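Local coordinates for NADH-rubredoxin oxidoreductase (Clostridium acetobutylicum, PDB 3KLJ), which catalyses the NADH-dependent reduction of rubredoxin through a bound FAD, an intermediate step in electron transfer to dioxygen-scavenging enzymes, at residues S132-D135 against A136-I139; L194-K197 against L198-G202; V95-K98 against S99-I103; Q283-V286 against A287-A291. One frame throughout, in Å; residues are numbered along the deposited sequence.

Contact 1: residues S132-D135 against A136-I139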
loop_
_atom_site.group_PDB
_atom_site.type_symbol
_atom_site.label_atom_id
_atom_site.label_comp_id
_atom_site.label_asym_id
_atom_site.label_seq_id
_atom_site.Cartn_x
_atom_site.Cartn_y
_atom_site.Cartn_z
ATOM N N SER A 132 -10.970 -1.993 -2.729
ATOM C CA SER A 132 -11.827 -0.909 -3.212
ATOM C C SER A 132 -12.958 -0.567 -2.254
ATOM O O SER A 132 -13.249 -1.325 -1.328
ATOM C CB SER A 132 -12.432 -1.302 -4.547
ATOM O OG SER A 132 -13.361 -2.348 -4.353
ATOM N N TYR A 133 -13.608 0.569 -2.488
ATOM C CA TYR A 133 -14.783 0.939 -1.691
ATOM C C TYR A 133 -15.885 -0.117 -1.801
ATOM O O TYR A 133 -16.521 -0.453 -0.806
ATOM C CB TYR A 133 -15.307 2.318 -2.086
ATOM C CG TYR A 133 -16.559 2.725 -1.335
ATOM C CD1 TYR A 133 -16.494 3.135 0.000
ATOM C CD2 TYR A 133 -17.815 2.686 -1.955
ATOM C CE1 TYR A 133 -17.649 3.503 0.701
ATOM C CE2 TYR A 133 -18.979 3.055 -1.256
ATOM C CZ TYR A 133 -18.882 3.460 0.065
ATOM O OH TYR A 133 -20.013 3.832 0.761
ATOM N N ASP A 134 -16.104 -0.639 -3.009
ATOM C CA ASP A 134 -17.088 -1.712 -3.211
ATOM C C ASP A 134 -16.715 -2.986 -2.443
ATOM O O ASP A 134 -17.593 -3.680 -1.935
ATOM C CB ASP A 134 -17.296 -2.001 -4.701
ATOM C CG ASP A 134 -18.170 -0.952 -5.392
ATOM O OD1 ASP A 134 -18.844 -0.154 -4.707
ATOM O OD2 ASP A 134 -18.183 -0.918 -6.637
ATOM N N ASP A 135 -15.416 -3.277 -2.358
ATOM C CA ASP A 135 -14.894 -4.382 -1.551
ATOM C C ASP A 135 -15.315 -4.235 -0.091
ATOM O O ASP A 135 -15.869 -5.168 0.497
ATOM C CB ASP A 135 -13.359 -4.436 -1.617
ATOM C CG ASP A 135 -12.831 -5.061 -2.908
ATOM O OD1 ASP A 135 -11.658 -4.798 -3.244
ATOM O OD2 ASP A 135 -13.562 -5.822 -3.568
ATOM N N ALA A 136 -15.049 -3.057 0.480
ATOM C CA ALA A 136 -15.428 -2.747 1.853
ATOM C C ALA A 136 -16.905 -3.051 2.100
ATOM O O ALA A 136 -17.233 -3.728 3.065
ATOM C CB ALA A 136 -15.108 -1.298 2.195
ATOM N N LEU A 137 -17.777 -2.569 1.215
ATOM C CA LEU A 137 -19.223 -2.803 1.332
ATOM C C LEU A 137 -19.571 -4.289 1.321
ATOM O O LEU A 137 -20.360 -4.745 2.145
ATOM C CB LEU A 137 -19.990 -2.080 0.216
ATOM C CG LEU A 137 -20.106 -0.552 0.230
ATOM C CD1 LEU A 137 -21.085 -0.108 -0.849
ATOM C CD2 LEU A 137 -20.558 -0.031 1.592
ATOM N N LYS A 138 -18.988 -5.034 0.381
ATOM C CA LYS A 138 -19.179 -6.485 0.302
ATOM C C LYS A 138 -18.749 -7.174 1.607
ATOM O O LYS A 138 -19.444 -8.067 2.109
ATOM C CB LYS A 138 -18.419 -7.072 -0.894
ATOM C CG LYS A 138 -19.054 -6.791 -2.252
ATOM C CD LYS A 138 -18.239 -7.426 -3.379
ATOM C CE LYS A 138 -18.449 -6.709 -4.709
ATOM N NZ LYS A 138 -19.826 -6.899 -5.273
ATOM N N ILE A 139 -17.607 -6.762 2.151
ATOM C CA ILE A 139 -17.158 -7.269 3.450
ATOM C C ILE A 139 -18.118 -6.871 4.573
ATOM O O ILE A 139 -18.471 -7.707 5.404
ATOM C CB ILE A 139 -15.703 -6.833 3.793
ATOM C CG1 ILE A 139 -14.718 -7.489 2.821
ATOM C CG2 ILE A 139 -15.366 -7.230 5.219
ATOM C CD1 ILE A 139 -13.454 -6.688 2.566
#
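Tyr133 and Leu137 pack one turn apart at the start of helix 133-146, whose N terminus is closed by a capping box between Ser132 and Asp135. Leu137 CB lies 3.6 Å from Asp134 O, and Leu137 CG rests over one face of the Tyr133 ring while staying 3.7 Å from Tyr133 O. The branches then part: Leu137 CD1 touches Tyr133 CE2 at 3.8 Å, and Leu137 CD2 reaches toward the phenol end, 4.0 Å from Tyr133 OH. With its CG anti to the backbone N (chi1 177°), the tyrosine ring stands where this leucine can cross it, and Leu51 and Ile54 of helix 51-56 also pack against it. Asp134 forms a salt bridge with Lys42 and accepts a hydrogen bond from Tyr43 OH. Tyr131, an FAD-binding residue, donates its backbone N to Asp135 OD1, and the Ser132 side chain lies about 7 Å from the FAD at nearest atoms. Four main-chain bonds, from Ala136 N to Ser132 O through Ile139 N to Asp135 O, continue the helix. In the box itself Asp135 N donates to Ser132 OG at 3.0 Å, and Ser132 N returns a bond to Asp135 OD1 from above the carboxylate plane, 2.9 Å long.

Contact 2: residues L194-K197 against L198-G202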
loop_
_atom_site.group_PDB
_atom_site.type_symbol
_atom_site.label_atom_id
_atom_site.label_comp_id
_atom_site.label_asym_id
_atom_site.label_seq_id
_atom_site.Cartn_x
_atom_site.Cartn_y
_atom_site.Cartn_z
ATOM N N LEU A 194 4.291 -9.046 19.332
ATOM C CA LEU A 194 3.100 -8.462 18.749
ATOM C C LEU A 194 1.875 -9.399 18.875
ATOM O O LEU A 194 0.801 -8.969 19.298
ATOM C CB LEU A 194 3.361 -8.083 17.279
ATOM C CG LEU A 194 2.204 -7.436 16.513
ATOM C CD1 LEU A 194 1.927 -6.032 17.066
ATOM C CD2 LEU A 194 2.517 -7.371 15.013
ATOM N N LYS A 195 2.046 -10.672 18.525
ATOM C CA LYS A 195 0.969 -11.667 18.671
ATOM C C LYS A 195 0.379 -11.657 20.091
ATOM O O LYS A 195 -0.839 -11.668 20.252
ATOM C CB LYS A 195 1.469 -13.074 18.329
ATOM C CG LYS A 195 0.370 -14.150 18.380
ATOM C CD LYS A 195 0.932 -15.555 18.397
ATOM C CE LYS A 195 -0.193 -16.591 18.477
ATOM N NZ LYS A 195 -1.010 -16.506 19.730
ATOM N N ASP A 196 1.248 -11.625 21.107
ATOM C CA ASP A 196 0.828 -11.590 22.518
ATOM C C ASP A 196 0.000 -10.347 22.826
ATOM O O ASP A 196 -1.087 -10.436 23.400
ATOM C CB ASP A 196 2.049 -11.676 23.453
ATOM C CG ASP A 196 1.770 -11.142 24.868
ATOM O OD1 ASP A 196 0.753 -11.521 25.485
ATOM O OD2 ASP A 196 2.590 -10.350 25.375
ATOM N N LYS A 197 0.527 -9.186 22.452
ATOM C CA LYS A 197 -0.155 -7.917 22.676
ATOM C C LYS A 197 -1.515 -7.866 21.959
ATOM O O LYS A 197 -2.501 -7.352 22.501
ATOM C CB LYS A 197 0.718 -6.751 22.205
ATOM C CG LYS A 197 1.939 -6.447 23.064
ATOM C CD LYS A 197 1.558 -6.033 24.481
ATOM C CE LYS A 197 2.765 -5.574 25.254
ATOM N NZ LYS A 197 2.566 -5.767 26.719
ATOM N N LEU A 198 -1.558 -8.404 20.744
ATOM C CA LEU A 198 -2.803 -8.501 20.001
ATOM C C LEU A 198 -3.776 -9.529 20.583
ATOM O O LEU A 198 -4.984 -9.299 20.570
ATOM C CB LEU A 198 -2.534 -8.763 18.511
ATOM C CG LEU A 198 -1.856 -7.620 17.751
ATOM C CD1 LEU A 198 -1.468 -8.039 16.328
ATOM C CD2 LEU A 198 -2.752 -6.386 17.715
ATOM N N ASP A 199 -3.241 -10.634 21.111
ATOM C CA ASP A 199 -4.042 -11.740 21.634
ATOM C C ASP A 199 -4.729 -11.381 22.945
ATOM O O ASP A 199 -5.865 -11.797 23.187
ATOM C CB ASP A 199 -3.187 -13.001 21.840
ATOM C CG ASP A 199 -4.030 -14.274 21.981
ATOM O OD1 ASP A 199 -4.820 -14.575 21.059
ATOM O OD2 ASP A 199 -3.893 -14.981 23.007
ATOM N N ARG A 200 -4.039 -10.628 23.801
ATOM C CA ARG A 200 -4.662 -10.160 25.037
ATOM C C ARG A 200 -5.627 -8.989 24.770
ATOM O O ARG A 200 -6.441 -8.643 25.631
ATOM C CB ARG A 200 -3.620 -9.860 26.133
ATOM C CG ARG A 200 -2.868 -8.529 26.037
ATOM C CD ARG A 200 -1.694 -8.499 27.029
ATOM N NE ARG A 200 -1.921 -9.406 28.153
ATOM C CZ ARG A 200 -2.161 -9.031 29.409
ATOM N NH1 ARG A 200 -2.184 -7.744 29.742
ATOM N NH2 ARG A 200 -2.358 -9.949 30.345
ATOM N N LEU A 201 -5.542 -8.414 23.571
ATOM C CA LEU A 201 -6.498 -7.400 23.111
ATOM C C LEU A 201 -7.677 -8.000 22.342
ATOM O O LEU A 201 -8.470 -7.274 21.736
ATOM C CB LEU A 201 -5.799 -6.346 22.249
ATOM C CG LEU A 201 -5.410 -5.001 22.880
ATOM C CD1 LEU A 201 -5.222 -5.044 24.407
ATOM C CD2 LEU A 201 -4.169 -4.450 22.190
ATOM N N GLY A 202 -7.781 -9.326 22.370
ATOM C CA GLY A 202 -8.889 -10.038 21.742
ATOM C C GLY A 202 -8.754 -10.277 20.250
ATOM O O GLY A 202 -9.686 -10.778 19.624
HETATM O O HOH W 1 -3.193 -14.848 18.971
#
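Leu194 meets Leu198 one turn on, the two side chains crossing at an angle: Leu194 CG lies 3.7 Å from Leu198 CD1. Leu194 swings its CG to the side opposite its own N (chi1 -179°), and the pair faces strand 312-317, Leu194 on Ile314 and Leu198 on Ile312. Lys195 comes next. Lys195 NZ is 4.5 Å from Asp199 OD1, beyond salt-bridge range, but one water joins them, accepting from Lys195 NZ at 2.8 Å and donating to Asp199 OD1 at 2.7 Å. In one of its two conformers Asp196 runs alongside Arg200, with Asp196 OD1 4.3 Å from Arg200 NE, too long for a salt bridge, and the pairing is uncertain. Lys197 sends its NZ to the carbonyl O of Glu334, while Lys197 O takes a weak bond from Leu201 N and is brushed by Leu201 CD2 at 3.4 Å. From Asp199 to Gly202, which has positive phi, the chain makes a type I turn. Gly202 N to Asp199 O, a weak bond, and Ile203 N to Leu198 O make this a Schellman motif, ending the helix of the beta-alpha-beta unit between strands 172-175 and 204-206.

Contact 3: residues V95-K98 against S99-I103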
loop_
_atom_site.group_PDB
_atom_site.type_symbol
_atom_site.label_atom_id
_atom_site.label_comp_id
_atom_site.label_asym_id
_atom_site.label_seq_id
_atom_site.Cartn_x
_atom_site.Cartn_y
_atom_site.Cartn_z
ATOM N N VAL A 95 -5.149 5.314 -26.509
ATOM C CA VAL A 95 -5.470 4.358 -25.465
ATOM C C VAL A 95 -6.821 3.723 -25.787
ATOM O O VAL A 95 -7.792 4.424 -26.083
ATOM C CB VAL A 95 -5.466 5.032 -24.068
ATOM C CG1 VAL A 95 -6.076 4.124 -23.010
ATOM C CG2 VAL A 95 -4.036 5.418 -23.679
ATOM N N THR A 96 -6.872 2.394 -25.756
ATOM C CA THR A 96 -8.111 1.671 -26.041
ATOM C C THR A 96 -8.768 1.235 -24.743
ATOM O O THR A 96 -8.131 0.613 -23.885
ATOM C CB THR A 96 -7.871 0.437 -26.929
ATOM O OG1 THR A 96 -7.169 0.831 -28.112
ATOM C CG2 THR A 96 -9.188 -0.203 -27.328
ATOM N N LEU A 97 -10.045 1.572 -24.617
ATOM C CA LEU A 97 -10.845 1.198 -23.467
ATOM C C LEU A 97 -11.580 -0.124 -23.687
ATOM O O LEU A 97 -11.600 -0.665 -24.803
ATOM C CB LEU A 97 -11.841 2.315 -23.130
ATOM C CG LEU A 97 -11.249 3.717 -22.937
ATOM C CD1 LEU A 97 -12.324 4.791 -23.061
ATOM C CD2 LEU A 97 -10.500 3.836 -21.610
ATOM N N LYS A 98 -12.180 -0.630 -22.611
ATOM C CA LYS A 98 -12.971 -1.860 -22.629
ATOM C C LYS A 98 -14.122 -1.791 -23.647
ATOM O O LYS A 98 -14.351 -2.744 -24.396
ATOM C CB LYS A 98 -13.500 -2.168 -21.217
ATOM C CG LYS A 98 -14.216 -3.515 -21.086
ATOM C CD LYS A 98 -13.233 -4.681 -21.118
ATOM C CE LYS A 98 -13.943 -5.986 -21.427
ATOM N NZ LYS A 98 -13.036 -7.151 -21.257
ATOM N N SER A 99 -14.816 -0.652 -23.681
ATOM C CA SER A 99 -15.912 -0.406 -24.633
ATOM C C SER A 99 -15.503 -0.485 -26.110
ATOM O O SER A 99 -16.355 -0.668 -26.984
ATOM C CB SER A 99 -16.584 0.944 -24.343
ATOM O OG SER A 99 -15.632 1.989 -24.189
ATOM N N GLY A 100 -14.205 -0.360 -26.379
ATOM C CA GLY A 100 -13.683 -0.334 -27.749
ATOM C C GLY A 100 -13.400 1.087 -28.209
ATOM O O GLY A 100 -12.777 1.306 -29.246
ATOM N N GLU A 101 -13.870 2.044 -27.413
ATOM C CA GLU A 101 -13.631 3.470 -27.607
ATOM C C GLU A 101 -12.141 3.813 -27.453
ATOM O O GLU A 101 -11.466 3.308 -26.550
ATOM C CB GLU A 101 -14.446 4.245 -26.566
ATOM C CG GLU A 101 -14.919 5.620 -27.011
ATOM C CD GLU A 101 -15.076 6.602 -25.857
ATOM O OE1 GLU A 101 -14.955 7.816 -26.114
ATOM O OE2 GLU A 101 -15.311 6.173 -24.700
ATOM N N LYS A 102 -11.630 4.674 -28.331
ATOM C CA LYS A 102 -10.231 5.104 -28.248
ATOM C C LYS A 102 -10.100 6.562 -27.833
ATOM O O LYS A 102 -10.944 7.393 -28.176
ATOM C CB LYS A 102 -9.509 4.875 -29.575
ATOM C CG LYS A 102 -9.095 3.439 -29.809
ATOM C CD LYS A 102 -8.688 3.224 -31.255
ATOM C CE LYS A 102 -8.327 1.771 -31.521
ATOM N NZ LYS A 102 -9.459 0.832 -31.252
ATOM N N ILE A 103 -9.036 6.865 -27.090
ATOM C CA ILE A 103 -8.725 8.242 -26.710
ATOM C C ILE A 103 -7.299 8.617 -27.110
ATOM O O ILE A 103 -6.344 7.921 -26.757
ATOM C CB ILE A 103 -8.960 8.493 -25.192
ATOM C CG1 ILE A 103 -10.464 8.566 -24.891
ATOM C CG2 ILE A 103 -8.274 9.788 -24.731
ATOM C CD1 ILE A 103 -10.825 8.235 -23.465
#
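Thr96 and Lys102 lie side by side and point the same way from the antiparallel hairpin of strands 94-97 and 102-104. They form a non-hydrogen-bonded pair, and the lysine chain runs along the threonine: Lys102 CG and CE are each 3.7 Å from Thr96 OG1. A bend at the last torsion of Lys102 (chi4 60°) brings its NZ back to within 4.1 Å of Thr96 CG2. Val95 and Ile103, a hydrogen-bonded pair, turn to the other face of the sheet, where both rest on Leu13 of strand 12-15 and Val95 also touches Ala85, an FAD-binding residue. Leu97 crosses Ile103 at an angle, the two meeting through their CD1 atoms at 3.8 Å. Toward Glu101 it is oriented differently: the two side chains run the same way, and Leu97 CD1 lies 3.7 Å from Glu101 OE2.

The backbone ladder starts regularly, with Val95 N to Ile103 O and Ile103 N to Val95 O both 2.9 Å, followed by Leu97 N to Glu101 O. It ends in a type I turn from Leu97 to Gly100 with a G1 beta bulge at Gly100; Gly100 N approaches Leu97 O from above its carbonyl plane, at 3.1 Å. Gly100 occupies the bulge position with phi 100°, a positive value that suits glycine. On its far edge strand 94-97 continues the sheet, pairing with strand 85-89 through Thr96 and Ser87. Main-chain hydrogen bonds therefore hold the register, while apolar contacts seat the Val95 and Ile103 face on Leu13 of strand 12-15 and the opposite face carries the polar groups of Thr96 and Lys102.

Contact 4: residues Q283-V286 against A287-A291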
loop_
_atom_site.group_PDB
_atom_site.type_symbol
_atom_site.label_atom_id
_atom_site.label_comp_id
_atom_site.label_asym_id
_atom_site.label_seq_id
_atom_site.Cartn_x
_atom_site.Cartn_y
_atom_site.Cartn_z
ATOM N N GLN A 283 4.790 11.174 -6.253
ATOM C CA GLN A 283 5.082 10.746 -7.628
ATOM C C GLN A 283 4.027 11.251 -8.615
ATOM O O GLN A 283 4.366 11.669 -9.716
ATOM C CB GLN A 283 5.272 9.236 -7.750
ATOM C CG GLN A 283 6.562 8.723 -7.087
ATOM C CD GLN A 283 6.722 7.218 -7.208
ATOM O OE1 GLN A 283 5.762 6.502 -7.512
ATOM N NE2 GLN A 283 7.937 6.725 -6.936
ATOM N N GLY A 284 2.755 11.204 -8.227
ATOM C CA GLY A 284 1.686 11.769 -9.063
ATOM C C GLY A 284 1.939 13.232 -9.399
ATOM O O GLY A 284 1.835 13.644 -10.556
ATOM N N GLU A 285 2.283 14.014 -8.378
ATOM C CA GLU A 285 2.663 15.412 -8.552
ATOM C C GLU A 285 3.823 15.609 -9.562
ATOM O O GLU A 285 3.714 16.415 -10.487
ATOM C CB GLU A 285 3.014 16.026 -7.198
ATOM C CG GLU A 285 3.513 17.461 -7.297
ATOM C CD GLU A 285 3.970 18.042 -5.974
ATOM O OE1 GLU A 285 4.216 17.291 -5.001
ATOM O OE2 GLU A 285 4.090 19.278 -5.915
ATOM N N VAL A 286 4.921 14.878 -9.386
ATOM C CA VAL A 286 6.083 15.003 -10.292
ATOM C C VAL A 286 5.708 14.663 -11.750
ATOM O O VAL A 286 6.107 15.371 -12.680
ATOM C CB VAL A 286 7.309 14.196 -9.775
ATOM C CG1 VAL A 286 8.402 14.044 -10.861
ATOM C CG2 VAL A 286 7.901 14.863 -8.537
ATOM N N ALA A 287 4.919 13.604 -11.927
ATOM C CA ALA A 287 4.437 13.198 -13.244
ATOM C C ALA A 287 3.595 14.277 -13.936
ATOM O O ALA A 287 3.792 14.542 -15.121
ATOM C CB ALA A 287 3.657 11.872 -13.150
ATOM N N GLY A 288 2.638 14.865 -13.205
ATOM C CA GLY A 288 1.790 15.922 -13.752
ATOM C C GLY A 288 2.597 17.138 -14.185
ATOM O O GLY A 288 2.381 17.690 -15.274
ATOM N N LEU A 289 3.525 17.542 -13.317
ATOM C CA LEU A 289 4.447 18.661 -13.548
ATOM C C LEU A 289 5.308 18.461 -14.796
ATOM O O LEU A 289 5.456 19.377 -15.612
ATOM C CB LEU A 289 5.354 18.840 -12.316
ATOM C CG LEU A 289 5.162 19.955 -11.264
ATOM C CD1 LEU A 289 3.803 20.705 -11.287
ATOM C CD2 LEU A 289 5.485 19.439 -9.854
ATOM N N ASN A 290 5.881 17.264 -14.934
ATOM C CA ASN A 290 6.733 16.933 -16.081
ATOM C C ASN A 290 5.932 16.844 -17.382
ATOM O O ASN A 290 6.373 17.336 -18.426
ATOM C CB ASN A 290 7.492 15.626 -15.831
ATOM C CG ASN A 290 8.790 15.831 -15.069
ATOM O OD1 ASN A 290 9.833 16.136 -15.659
ATOM N ND2 ASN A 290 8.744 15.634 -13.770
ATOM N N ALA A 291 4.749 16.228 -17.302
ATOM C CA ALA A 291 3.827 16.129 -18.439
ATOM C C ALA A 291 3.437 17.513 -18.971
ATOM O O ALA A 291 3.097 17.659 -20.151
ATOM C CB ALA A 291 2.597 15.351 -18.054
#
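Val286 and Asn290 make the close part of this contact, one turn apart in helix 277-291. Their side chains lie side by side, and Val286 O takes two bonds from Asn290: the backbone N at 3.0 Å, and ND2 at 2.9 Å. The two donors come from opposite faces of the Val286 carbonyl plane. Val286 O lies nearly in the plane of the Asn290 amide, and Asn290 ND2 also passes within 3.3 Å of Val286 CG1. This amide N is doubly used, since it donates to Ala296 O as well, and the two bonds together restrain the rotation of the amide. Gly284 and Gly288, without side chains, are joined by Gly288 N to Gly284 O at 3.0 Å.

Looser packing marks the partly exposed pair Glu285 and Leu289, which lie side by side. Here the aliphatic stem of the glutamate makes the nearest approach: Glu285 CG is 3.8 Å from Leu289 CD2. Glu285 is extended (chi1 176°), and its OE1 forms a salt bridge with Lys282 NZ. The CB of Gln283 points away from 287-291; its OE1 accepts from Gly264 N beside the FAD-binding Asp265. In the FAD-binding domain, Glu285 and Leu289 face helix 19-28, Ala287 and Ala291 lie against strand 107-110, and Asn290 reaches strand 260-262 at Tyr261.

Overall arrangement
From the N terminus, contact 3 comes first and closes the tight turn of a hairpin in the FAD-binding domain, beside the sheet that carries strand 12-15. Contact 1 follows at the start of helix 133-146, in the NADH-binding domain, where Ser132 lies near the FAD-binding Glu41 of the other domain. Contact 2 ends helix 188-199 of the same domain and faces strand 312-317 of the C-terminal domain. Contact 4 returns to the FAD-binding domain in helix 277-291. All four are local and in series; none nests or crosses. Contacts 2 and 3 lie farthest apart, with centres about 50 Å from each other, on opposite sides of the chain's centre.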